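Local coordinates for geranyltranstransferase (Thermotoga neapolitana, PDB 4WK5), which probably acts as a magnesium-dependent prenyltransferase of the FPP/GGPP synthase family, joining isoprenoid diphosphates in isoprene biosynthesis, at residues 36-41 and 47-52; 79-84 and 138-143; 85-90 and 134-139. All blocks are in the same frame, centred on the assembly; numbering follows the deposited sequence.

Interaction 1: 36-41 and 47-52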
ATOM      1  N   VAL A  36     -11.506  10.989   3.378  1.00 19.21           N
ATOM      2  CA  VAL A  36     -12.143  10.018   2.479  1.00 19.12           C
ATOM      3  C   VAL A  36     -13.405  10.541   1.761  1.00 20.57           C
ATOM      4  O   VAL A  36     -14.067   9.789   1.025  1.00 19.14           O
ATOM      5  CB  VAL A  36     -12.492   8.697   3.226  1.00 19.13           C
ATOM      6  CG1 VAL A  36     -11.214   8.011   3.716  1.00 22.85           C
ATOM      7  CG2 VAL A  36     -13.479   8.928   4.394  1.00 19.02           C
ATOM      8  N   LYS A  37     -13.738  11.818   1.954  1.00 19.51           N
ATOM      9  CA  LYS A  37     -14.756  12.462   1.113  1.00 20.41           C
ATOM     10  C   LYS A  37     -14.365  12.377  -0.370  1.00 20.41           C
ATOM     11  O   LYS A  37     -13.249  12.743  -0.760  1.00 21.49           O
ATOM     12  CB  LYS A  37     -14.967  13.923   1.520  1.00 22.96           C
ATOM     13  CG  LYS A  37     -16.161  14.573   0.829  1.00 28.40           C
ATOM     14  CD  LYS A  37     -15.898  16.038   0.505  1.00 39.35           C
ATOM     15  CE  LYS A  37     -16.063  16.915   1.724  1.00 42.11           C
ATOM     16  NZ  LYS A  37     -16.749  18.218   1.399  1.00 43.64           N
ATOM     17  N   PRO A  38     -15.272  11.858  -1.211  1.00 21.52           N
ATOM     18  CA  PRO A  38     -14.936  11.697  -2.630  1.00 21.22           C
ATOM     19  C   PRO A  38     -14.592  13.020  -3.303  1.00 24.90           C
ATOM     20  O   PRO A  38     -15.181  14.055  -2.974  1.00 25.07           O
ATOM     21  CB  PRO A  38     -16.217  11.098  -3.222  1.00 21.30           C
ATOM     22  CG  PRO A  38     -16.819  10.336  -2.059  1.00 20.38           C
ATOM     23  CD  PRO A  38     -16.580  11.263  -0.881  1.00 19.53           C
ATOM     24  N   HIS A  39     -13.640  12.981  -4.224  1.00 23.47           N
ATOM     25  CA  HIS A  39     -13.252  14.179  -4.964  1.00 23.29           C
ATOM     26  C   HIS A  39     -13.406  14.010  -6.467  1.00 24.41           C
ATOM     27  O   HIS A  39     -13.454  15.003  -7.197  1.00 28.89           O
ATOM     28  CB  HIS A  39     -11.811  14.557  -4.631  1.00 36.27           C
ATOM     29  CG  HIS A  39     -11.405  15.897  -5.157  1.00 56.25           C
ATOM     30  ND1 HIS A  39     -10.844  16.067  -6.405  1.00 63.81           N
ATOM     31  CD2 HIS A  39     -11.496  17.135  -4.613  1.00 67.57           C
ATOM     32  CE1 HIS A  39     -10.597  17.350  -6.602  1.00 67.45           C
ATOM     33  NE2 HIS A  39     -10.984  18.019  -5.531  1.00 70.00           N
ATOM     34  N   PHE A  40     -13.485  12.767  -6.929  1.00 21.57           N
ATOM     35  CA  PHE A  40     -13.505  12.475  -8.354  1.00 24.86           C
ATOM     36  C   PHE A  40     -14.748  11.728  -8.780  1.00 26.90           C
ATOM     37  O   PHE A  40     -14.773  11.154  -9.871  1.00 36.75           O
ATOM     38  CB  PHE A  40     -12.262  11.656  -8.752  1.00 25.86           C
ATOM     39  CG  PHE A  40     -10.965  12.388  -8.534  1.00 28.74           C
ATOM     40  CD1 PHE A  40     -10.405  13.139  -9.556  1.00 38.75           C
ATOM     41  CD2 PHE A  40     -10.325  12.353  -7.302  1.00 33.46           C
ATOM     42  CE1 PHE A  40      -9.227  13.831  -9.363  1.00 32.67           C
ATOM     43  CE2 PHE A  40      -9.137  13.049  -7.099  1.00 35.56           C
ATOM     44  CZ  PHE A  40      -8.590  13.787  -8.138  1.00 29.47           C
ATOM     45  N   ASN A  41     -15.759  11.704  -7.917  1.00 25.35           N
ATOM     46  CA  ASN A  41     -17.032  11.090  -8.274  1.00 42.97           C
ATOM     47  C   ASN A  41     -16.832   9.631  -8.668  1.00 38.98           C
ATOM     48  O   ASN A  41     -17.338   9.188  -9.703  1.00 38.87           O
ATOM     49  CB  ASN A  41     -17.707  11.841  -9.437  1.00 46.06           C
ATOM     50  CG  ASN A  41     -17.911  13.328  -9.156  1.00 43.07           C
ATOM     51  OD1 ASN A  41     -18.819  13.723  -8.417  1.00 35.54           O
ATOM     52  ND2 ASN A  41     -17.067  14.161  -9.762  1.00 33.95           N
ATOM     53  N   ALA A  47     -16.861   3.857  -1.674  1.00 15.80           N
ATOM     54  CA  ALA A  47     -16.603   2.623  -0.940  1.00 16.31           C
ATOM     55  C   ALA A  47     -15.562   2.839   0.156  1.00 15.52           C
ATOM     56  O   ALA A  47     -15.675   2.273   1.248  1.00 16.30           O
ATOM     57  CB  ALA A  47     -16.142   1.500  -1.912  1.00 16.75           C
ATOM     58  N   MET A  48     -14.551   3.656  -0.138  1.00 15.04           N
ATOM     59  CA  MET A  48     -13.566   4.040   0.872  1.00 16.07           C
ATOM     60  C   MET A  48     -14.257   4.752   2.027  1.00 16.10           C
ATOM     61  O   MET A  48     -14.001   4.451   3.218  1.00 15.87           O
ATOM     62  CB  MET A  48     -12.481   4.935   0.256  1.00 17.82           C
ATOM     63  CG  MET A  48     -11.566   4.162  -0.664  1.00 15.84           C
ATOM     64  SD  MET A  48     -10.239   5.187  -1.308  1.00 25.64           S
ATOM     65  CE  MET A  48     -10.878   5.797  -2.843  1.00 45.90           C
ATOM     66  N   GLN A  49     -15.127   5.703   1.683  1.00 15.44           N
ATOM     67  CA  GLN A  49     -15.844   6.453   2.710  1.00 16.58           C
ATOM     68  C   GLN A  49     -16.746   5.535   3.509  1.00 16.24           C
ATOM     69  O   GLN A  49     -16.822   5.629   4.739  1.00 17.98           O
ATOM     70  CB  GLN A  49     -16.670   7.586   2.094  1.00 20.75           C
ATOM     71  CG  GLN A  49     -17.445   8.360   3.166  1.00 19.31           C
ATOM     72  CD  GLN A  49     -18.429   9.366   2.549  1.00 25.34           C
ATOM     73  OE1 GLN A  49     -19.412   8.985   1.899  1.00 38.27           O
ATOM     74  NE2 GLN A  49     -18.140  10.633   2.719  1.00 31.47           N
ATOM     75  N   TYR A  50     -17.404   4.622   2.807  1.00 18.34           N
ATOM     76  CA  TYR A  50     -18.315   3.679   3.446  1.00 19.06           C
ATOM     77  C   TYR A  50     -17.613   2.884   4.532  1.00 16.44           C
ATOM     78  O   TYR A  50     -18.112   2.778   5.661  1.00 17.22           O
ATOM     79  CB  TYR A  50     -18.915   2.731   2.408  1.00 17.26           C
ATOM     80  CG  TYR A  50     -19.784   1.639   2.986  1.00 17.96           C
ATOM     81  CD1 TYR A  50     -21.112   1.877   3.312  1.00 21.64           C
ATOM     82  CD2 TYR A  50     -19.282   0.348   3.171  1.00 19.98           C
ATOM     83  CE1 TYR A  50     -21.915   0.875   3.837  1.00 23.12           C
ATOM     84  CE2 TYR A  50     -20.087  -0.672   3.701  1.00 19.36           C
ATOM     85  CZ  TYR A  50     -21.398  -0.396   4.027  1.00 24.60           C
ATOM     86  OH  TYR A  50     -22.206  -1.389   4.541  1.00 22.92           O
ATOM     87  N   SER A  51     -16.458   2.314   4.199  1.00 16.24           N
ATOM     88  CA  SER A  51     -15.768   1.473   5.163  1.00 18.49           C
ATOM     89  C   SER A  51     -15.279   2.259   6.373  1.00 20.07           C
ATOM     90  O   SER A  51     -15.247   1.733   7.486  1.00 22.22           O
ATOM     91  CB  SER A  51     -14.618   0.747   4.484  1.00 21.12           C
ATOM     92  OG  SER A  51     -15.155  -0.286   3.672  1.00 22.32           O
ATOM     93  N   VAL A  52     -14.929   3.520   6.175  1.00 16.55           N
ATOM     94  CA  VAL A  52     -14.596   4.387   7.299  1.00 20.22           C
ATOM     95  C   VAL A  52     -15.829   4.734   8.152  1.00 23.19           C
ATOM     96  O   VAL A  52     -15.780   4.693   9.394  1.00 21.50           O
ATOM     97  CB  VAL A  52     -13.913   5.679   6.803  1.00 17.79           C
ATOM     98  CG1 VAL A  52     -13.844   6.729   7.917  1.00 21.61           C
ATOM     99  CG2 VAL A  52     -12.518   5.343   6.292  1.00 21.02           C
TER
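V36 lays its two methyl groups over the helical segment 47-52, where they overlap the backbone of Q49 and the side chain of V52. Its CG2 lies 3.8 Å from Q49 CA, close enough to rest on the helix surface itself. The other branch meets V52 tip to tip, V36 CG1 standing 3.9 Å from V52 CG2. Both branches of V36 are put to use because its chi1 of -64° leaves CG1 beside the backbone N and tucks CG2 between that N and the carbonyl carbon. CG2 is thereby wedged between the Q49 backbone and V52, and V52 receives both branches.

Q49 closes the outer side of the contact. Its CG is anti to the backbone N (chi1 179°) and the chain runs on extended, carrying the amide past V36 to the start of the loop, at K37 and P38. V36 O approaches Q49 CB at 3.6 Å, a packing contact, and Q49 NE2 reaches P38 CD at 4.0 Å, the two side chains crossing at about a right angle. The junction is thus apolar at V36 and V52 and passes into a more polar margin at Q49.

This is local packing of a helix-loop-helix connection, bringing the end of helix 23-36 and the following loop against helix 43-53. V36 also touches L129 of helix 119-138 and L87 of helix 75-96, while M48 packs on Y154 of the second subunit.

Interaction 2: 79-84 and 138-143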
ATOM      1  N   VAL A  79      -2.305  14.062  15.044  1.00 24.88           N
ATOM      2  CA  VAL A  79      -3.573  13.727  14.388  1.00 28.01           C
ATOM      3  C   VAL A  79      -3.323  13.027  13.054  1.00 27.31           C
ATOM      4  O   VAL A  79      -3.982  12.033  12.739  1.00 24.61           O
ATOM      5  CB  VAL A  79      -4.443  14.984  14.170  1.00 28.38           C
ATOM      6  CG1 VAL A  79      -5.607  14.685  13.225  1.00 33.71           C
ATOM      7  CG2 VAL A  79      -4.940  15.518  15.512  1.00 33.31           C
ATOM      8  N   ASP A  80      -2.352  13.529  12.291  1.00 29.76           N
ATOM      9  CA  ASP A  80      -1.957  12.910  11.023  1.00 35.41           C
ATOM     10  C   ASP A  80      -1.567  11.445  11.172  1.00 26.89           C
ATOM     11  O   ASP A  80      -2.027  10.597  10.395  1.00 27.04           O
ATOM     12  CB  ASP A  80      -0.791  13.671  10.387  1.00 39.07           C
ATOM     13  CG  ASP A  80      -1.202  15.020   9.839  1.00 39.57           C
ATOM     14  OD1 ASP A  80      -2.406  15.218   9.582  1.00 38.88           O
ATOM     15  OD2 ASP A  80      -0.309  15.875   9.666  1.00 46.28           O
ATOM     16  N   VAL A  81      -0.727  11.156  12.169  1.00 25.31           N
ATOM     17  CA  VAL A  81      -0.289   9.800  12.459  1.00 23.33           C
ATOM     18  C   VAL A  81      -1.477   8.952  12.893  1.00 22.43           C
ATOM     19  O   VAL A  81      -1.638   7.823  12.418  1.00 19.16           O
ATOM     20  CB  VAL A  81       0.807   9.766  13.567  1.00 24.38           C
ATOM     21  CG1 VAL A  81       1.175   8.338  13.941  1.00 24.95           C
ATOM     22  CG2 VAL A  81       2.043  10.528  13.099  1.00 30.96           C
ATOM     23  N   ALA A  82      -2.302   9.489  13.797  1.00 19.40           N
ATOM     24  CA  ALA A  82      -3.435   8.720  14.291  1.00 17.65           C
ATOM     25  C   ALA A  82      -4.382   8.328  13.161  1.00 19.95           C
ATOM     26  O   ALA A  82      -4.788   7.178  13.072  1.00 19.30           O
ATOM     27  CB  ALA A  82      -4.193   9.496  15.380  1.00 18.11           C
ATOM     28  N   VAL A  83      -4.729   9.278  12.299  1.00 21.15           N
ATOM     29  CA  VAL A  83      -5.648   8.958  11.204  1.00 21.48           C
ATOM     30  C   VAL A  83      -5.005   8.009  10.200  1.00 21.45           C
ATOM     31  O   VAL A  83      -5.677   7.106   9.695  1.00 20.20           O
ATOM     32  CB  VAL A  83      -6.154  10.237  10.509  1.00 31.53           C
ATOM     33  CG1 VAL A  83      -7.008   9.888   9.312  1.00 29.56           C
ATOM     34  CG2 VAL A  83      -6.959  11.053  11.499  1.00 32.12           C
ATOM     35  N   ALA A  84      -3.707   8.171   9.940  1.00 19.14           N
ATOM     36  CA  ALA A  84      -2.987   7.223   9.077  1.00 22.70           C
ATOM     37  C   ALA A  84      -3.101   5.796   9.599  1.00 18.93           C
ATOM     38  O   ALA A  84      -3.384   4.866   8.838  1.00 18.31           O
ATOM     39  CB  ALA A  84      -1.522   7.613   8.945  1.00 20.82           C
ATOM     40  N   ALA A 138       3.419  10.591   5.225  1.00 18.23           N
ATOM     41  CA  ALA A 138       4.416  11.373   4.492  1.00 21.26           C
ATOM     42  C   ALA A 138       4.320  12.862   4.828  1.00 22.54           C
ATOM     43  O   ALA A 138       5.325  13.566   4.814  1.00 26.68           O
ATOM     44  CB  ALA A 138       4.259  11.155   2.985  1.00 21.31           C
ATOM     45  N   LYS A 139       3.113  13.329   5.133  1.00 26.08           N
ATOM     46  CA  LYS A 139       2.890  14.734   5.515  1.00 30.50           C
ATOM     47  C   LYS A 139       3.629  15.171   6.769  1.00 31.41           C
ATOM     48  O   LYS A 139       3.847  16.369   6.981  1.00 33.28           O
ATOM     49  CB  LYS A 139       1.401  15.014   5.754  1.00 39.14           C
ATOM     50  CG  LYS A 139       0.504  14.993   4.545  1.00 42.09           C
ATOM     51  CD  LYS A 139      -0.937  15.269   4.988  1.00 45.22           C
ATOM     52  CE  LYS A 139      -1.889  15.357   3.804  1.00 49.36           C
ATOM     53  NZ  LYS A 139      -3.311  15.597   4.208  1.00 41.86           N
ATOM     54  N   VAL A 140       3.980  14.218   7.623  1.00 27.64           N
ATOM     55  CA  VAL A 140       4.572  14.543   8.914  1.00 33.26           C
ATOM     56  C   VAL A 140       6.017  15.018   8.763  1.00 40.59           C
ATOM     57  O   VAL A 140       6.521  15.776   9.599  1.00 53.84           O
ATOM     58  CB  VAL A 140       4.501  13.334   9.866  1.00 38.00           C
ATOM     59  CG1 VAL A 140       5.054  13.689  11.221  1.00 42.65           C
ATOM     60  CG2 VAL A 140       3.064  12.859   9.994  1.00 38.93           C
ATOM     61  N   ARG A 141       6.671  14.580   7.691  1.00 29.59           N
ATOM     62  CA  ARG A 141       8.010  15.060   7.328  1.00 33.60           C
ATOM     63  C   ARG A 141       9.063  14.676   8.370  1.00 49.47           C
ATOM     64  O   ARG A 141       9.779  15.525   8.903  1.00 47.90           O
ATOM     65  CB  ARG A 141       7.995  16.588   7.107  1.00 34.87           C
ATOM     66  N   GLU A 142       9.120  13.386   8.687  0.53 47.74           N
ATOM     67  CA  GLU A 142      10.151  12.835   9.563  0.53 50.07           C
ATOM     68  C   GLU A 142      10.571  11.483   9.004  0.53 47.59           C
ATOM     69  O   GLU A 142       9.835  10.507   9.127  0.53 44.77           O
ATOM     70  CB  GLU A 142       9.653  12.693  11.005  0.53 52.92           C
ATOM     71  CG  GLU A 142       9.062  13.967  11.607  0.53 54.55           C
ATOM     72  CD  GLU A 142       9.520  14.219  13.034  0.53 60.26           C
ATOM     73  OE1 GLU A 142      10.515  13.597  13.465  0.53 60.75           O
ATOM     74  OE2 GLU A 142       8.883  15.045  13.725  0.53 57.96           O
ATOM     75  N   PRO A 143      11.757  11.423   8.373  1.00 46.12           N
ATOM     76  CA  PRO A 143      12.245  10.246   7.631  1.00 39.61           C
ATOM     77  C   PRO A 143      12.167   8.925   8.385  1.00 33.48           C
ATOM     78  O   PRO A 143      11.771   7.888   7.807  1.00 28.34           O
ATOM     79  CB  PRO A 143      13.708  10.594   7.348  1.00 41.86           C
ATOM     80  CG  PRO A 143      13.729  12.085   7.321  1.00 49.03           C
ATOM     81  CD  PRO A 143      12.755  12.510   8.385  1.00 53.46           C
TER
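V140 points a single methyl at the helical segment 79-84, and that methyl serves two neighbours at once. Its CG2 lies 4.0 Å from D80 CB and equally 4.0 Å from V81 CG2, so it touches two consecutive residues of the helix. The valine torsion explains the choice of branch: CG1 is anti to the backbone N (chi1 -177°), which leaves CG2 beside that N as the branch in contact. V81 has nearly the same torsion and likewise offers CG2, yet the two valine side chains cross at about a right angle and meet through one methyl each.

D80 is oriented differently. It leaves its helix heading toward 138-143, and its methylene is the part that V140 touches, while the carboxylate extends past the valine alongside K139. There D80 OD2 comes within 4.4 Å of K139 CB, a loose contact with the aliphatic root of the lysine.

Segment 138-143 includes a type I beta turn from A138 to R141, followed by E142 at the N-cap position of helix 143-166. Through V140 the connection between helices 119-138 and 143-166 packs on helix 75-96, and L200 of helix 175-201 touches both V81 and V140.

Chemically, the direct contact is hydrocarbon packing beside separately engaged polar groups. D80 OD1 and K139 NZ are 5.5 Å apart; the carboxylate forms its salt bridge with R31 of helix 23-36, and the ammonium bonds to Q136. Attraction between the opposite charges may contribute at longer range, but the buried aspartate probably owes more of its stabilisation to R31.

Interaction 3: 85-90 and 134-139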
ATOM      1  N   VAL A  85      -2.900   5.620  10.906  1.00 16.78           N
ATOM      2  CA  VAL A  85      -2.962   4.291  11.482  1.00 17.62           C
ATOM      3  C   VAL A  85      -4.373   3.730  11.309  1.00 16.64           C
ATOM      4  O   VAL A  85      -4.560   2.553  10.986  1.00 17.95           O
ATOM      5  CB  VAL A  85      -2.550   4.315  12.971  1.00 21.93           C
ATOM      6  CG1 VAL A  85      -2.919   3.020  13.656  1.00 28.51           C
ATOM      7  CG2 VAL A  85      -1.034   4.584  13.087  1.00 17.72           C
ATOM      8  N   GLU A  86      -5.378   4.576  11.488  1.00 17.82           N
ATOM      9  CA  GLU A  86      -6.746   4.073  11.379  1.00 17.29           C
ATOM     10  C   GLU A  86      -7.120   3.786   9.923  1.00 15.57           C
ATOM     11  O   GLU A  86      -7.842   2.816   9.654  1.00 17.01           O
ATOM     12  CB  GLU A  86      -7.750   5.054  12.003  1.00 19.99           C
ATOM     13  CG  GLU A  86      -9.204   4.532  12.069  1.00 18.96           C
ATOM     14  CD  GLU A  86      -9.405   3.295  12.955  1.00 25.55           C
ATOM     15  OE1 GLU A  86      -8.491   2.900  13.707  1.00 21.94           O
ATOM     16  OE2 GLU A  86     -10.499   2.700  12.884  1.00 22.91           O
ATOM     17  N   LEU A  87      -6.650   4.607   8.983  1.00 17.34           N
ATOM     18  CA  LEU A  87      -6.868   4.316   7.564  1.00 16.90           C
ATOM     19  C   LEU A  87      -6.244   2.973   7.182  1.00 16.74           C
ATOM     20  O   LEU A  87      -6.843   2.171   6.457  1.00 17.19           O
ATOM     21  CB  LEU A  87      -6.297   5.433   6.690  1.00 17.11           C
ATOM     22  CG  LEU A  87      -7.086   6.753   6.743  1.00 18.79           C
ATOM     23  CD1 LEU A  87      -6.259   7.873   6.123  1.00 19.87           C
ATOM     24  CD2 LEU A  87      -8.418   6.616   6.013  1.00 19.75           C
ATOM     25  N   PHE A  88      -5.039   2.722   7.681  1.00 15.72           N
ATOM     26  CA  PHE A  88      -4.355   1.470   7.394  1.00 16.10           C
ATOM     27  C   PHE A  88      -5.130   0.290   7.967  1.00 16.21           C
ATOM     28  O   PHE A  88      -5.307  -0.738   7.290  1.00 15.87           O
ATOM     29  CB  PHE A  88      -2.914   1.494   7.939  1.00 15.92           C
ATOM     30  CG  PHE A  88      -2.086   0.341   7.454  1.00 17.05           C
ATOM     31  CD1 PHE A  88      -2.158  -0.892   8.076  1.00 18.32           C
ATOM     32  CD2 PHE A  88      -1.274   0.485   6.333  1.00 18.30           C
ATOM     33  CE1 PHE A  88      -1.418  -1.977   7.598  1.00 20.73           C
ATOM     34  CE2 PHE A  88      -0.531  -0.600   5.852  1.00 17.49           C
ATOM     35  CZ  PHE A  88      -0.609  -1.816   6.483  1.00 18.14           C
ATOM     36  N   HIS A  89      -5.586   0.441   9.213  1.00 15.67           N
ATOM     37  CA  HIS A  89      -6.360  -0.604   9.872  1.00 15.72           C
ATOM     38  C   HIS A  89      -7.652  -0.884   9.089  1.00 16.03           C
ATOM     39  O   HIS A  89      -8.009  -2.048   8.860  1.00 15.90           O
ATOM     40  CB  HIS A  89      -6.665  -0.204  11.319  1.00 16.43           C
ATOM     41  CG  HIS A  89      -7.614  -1.134  12.016  1.00 22.00           C
ATOM     42  ND1 HIS A  89      -7.328  -2.460  12.238  1.00 25.25           N
ATOM     43  CD2 HIS A  89      -8.856  -0.929  12.512  1.00 23.26           C
ATOM     44  CE1 HIS A  89      -8.347  -3.034  12.850  1.00 22.97           C
ATOM     45  NE2 HIS A  89      -9.291  -2.126  13.024  1.00 25.20           N
ATOM     46  N   THR A  90      -8.334   0.183   8.661  1.00 16.30           N
ATOM     47  CA  THR A  90      -9.573   0.031   7.891  1.00 15.94           C
ATOM     48  C   THR A  90      -9.330  -0.747   6.602  1.00 17.69           C
ATOM     49  O   THR A  90     -10.068  -1.679   6.275  1.00 16.86           O
ATOM     50  CB  THR A  90     -10.190   1.411   7.575  1.00 18.02           C
ATOM     51  OG1 THR A  90     -10.474   2.086   8.819  1.00 19.12           O
ATOM     52  CG2 THR A  90     -11.479   1.254   6.765  1.00 21.18           C
ATOM     53  N   PHE A 134      -0.371   6.000   3.814  1.00 14.69           N
ATOM     54  CA  PHE A 134       1.017   6.374   3.538  1.00 16.11           C
ATOM     55  C   PHE A 134       1.132   7.878   3.237  1.00 16.42           C
ATOM     56  O   PHE A 134       2.066   8.545   3.712  1.00 15.96           O
ATOM     57  CB  PHE A 134       1.584   5.556   2.376  1.00 16.45           C
ATOM     58  CG  PHE A 134       2.020   4.166   2.760  1.00 16.83           C
ATOM     59  CD1 PHE A 134       3.247   3.950   3.360  1.00 14.20           C
ATOM     60  CD2 PHE A 134       1.200   3.068   2.500  1.00 15.41           C
ATOM     61  CE1 PHE A 134       3.661   2.673   3.693  1.00 16.19           C
ATOM     62  CE2 PHE A 134       1.605   1.786   2.841  1.00 19.75           C
ATOM     63  CZ  PHE A 134       2.835   1.588   3.442  1.00 19.91           C
ATOM     64  N   SER A 135       0.175   8.411   2.480  1.00 17.58           N
ATOM     65  CA  SER A 135       0.178   9.847   2.165  1.00 16.62           C
ATOM     66  C   SER A 135       0.135  10.701   3.423  1.00 21.28           C
ATOM     67  O   SER A 135       0.819  11.724   3.501  1.00 21.36           O
ATOM     68  CB  SER A 135      -1.004  10.222   1.265  1.00 21.59           C
ATOM     69  OG  SER A 135      -0.882   9.617  -0.006  1.00 28.83           O
ATOM     70  N   GLN A 136      -0.673  10.290   4.396  1.00 19.09           N
ATOM     71  CA  GLN A 136      -0.783  11.060   5.644  1.00 21.82           C
ATOM     72  C   GLN A 136       0.490  10.971   6.487  1.00 21.75           C
ATOM     73  O   GLN A 136       0.926  11.966   7.077  1.00 23.31           O
ATOM     74  CB  GLN A 136      -1.987  10.592   6.471  1.00 20.79           C
ATOM     75  CG  GLN A 136      -3.343  11.002   5.876  1.00 25.38           C
ATOM     76  CD  GLN A 136      -3.441  12.511   5.610  1.00 24.47           C
ATOM     77  OE1 GLN A 136      -3.622  12.937   4.472  1.00 46.01           O
ATOM     78  NE2 GLN A 136      -3.279  13.312   6.650  1.00 32.52           N
ATOM     79  N   ILE A 137       1.090   9.787   6.557  1.00 15.56           N
ATOM     80  CA  ILE A 137       2.372   9.686   7.246  1.00 15.22           C
ATOM     81  C   ILE A 137       3.434  10.559   6.556  1.00 18.15           C
ATOM     82  O   ILE A 137       4.265  11.183   7.222  1.00 20.56           O
ATOM     83  CB  ILE A 137       2.874   8.237   7.306  1.00 18.27           C
ATOM     84  CG1 ILE A 137       1.951   7.395   8.184  1.00 20.69           C
ATOM     85  CG2 ILE A 137       4.280   8.175   7.893  1.00 23.90           C
ATOM     86  CD1 ILE A 137       2.016   7.768   9.683  1.00 24.40           C
ATOM     87  N   ALA A 138       3.419  10.591   5.225  1.00 18.23           N
ATOM     88  CA  ALA A 138       4.416  11.373   4.492  1.00 21.26           C
ATOM     89  C   ALA A 138       4.320  12.862   4.828  1.00 22.54           C
ATOM     90  O   ALA A 138       5.325  13.566   4.814  1.00 26.68           O
ATOM     91  CB  ALA A 138       4.259  11.155   2.985  1.00 21.31           C
ATOM     92  N   LYS A 139       3.113  13.329   5.133  1.00 26.08           N
ATOM     93  CA  LYS A 139       2.890  14.734   5.515  1.00 30.50           C
ATOM     94  C   LYS A 139       3.629  15.171   6.769  1.00 31.41           C
ATOM     95  O   LYS A 139       3.847  16.369   6.981  1.00 33.28           O
ATOM     96  CB  LYS A 139       1.401  15.014   5.754  1.00 39.14           C
ATOM     97  CG  LYS A 139       0.504  14.993   4.545  1.00 42.09           C
ATOM     98  CD  LYS A 139      -0.937  15.269   4.988  1.00 45.22           C
ATOM     99  CE  LYS A 139      -1.889  15.357   3.804  1.00 49.36           C
ATOM    100  NZ  LYS A 139      -3.311  15.597   4.208  1.00 41.86           N
TER
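F88 and F134 supply the aromatic part of this contact, meeting through their CE2 atoms at 4.4 Å. F134 CE2 arrives at the edge of the F88 ring, near its plane. F88 CG is anti to the backbone N (chi1 -169°), a torsion that extends its ring from the helix to the place where F134 can touch it. The aromatic group continues across the subunit interface, where F134 stacks on F134 of the second subunit and F88 meets F131 of that subunit.

The aliphatic part is separate from the rings: L87 CD1 packs 4.3 Å from Q136 CG, using the hydrocarbon portion of the glutamine. The polar end of Q136 is held meanwhile within its own segment, K139 NZ lying 2.7 Å from Q136 OE1, in the carbonyl plane and on a lone pair.

The contact joins helices 75-96 and 119-138 in the predominantly helical isoprenoid synthase fold. Helix 143-166 adds F149 edge-to-face to F134, helix 23-36 brings I32 onto L87, and helix 175-201 supplies F192, which touches both V85 and I137.

Overall arrangement
From the N terminus, interaction 1 closes first, turning helix 23-36 back onto helix 43-53 through a short connection. Helix 75-96 then opens two longer closures, with 79-84 preceding 85-90. Their partners follow in reverse order: 134-139 belongs to interaction 3 and 138-143 to interaction 2. Interaction 3 is therefore nested inside interaction 2, apart from the shared A138 and K139, and their centres are about 7 Å apart. Interaction 1 remains in series with both; it touches interaction 3, where S51 packs on T90, but does not touch interaction 2. Together they tie the N-terminal helices to the pair 75-96 and 119-138, beside the second subunit.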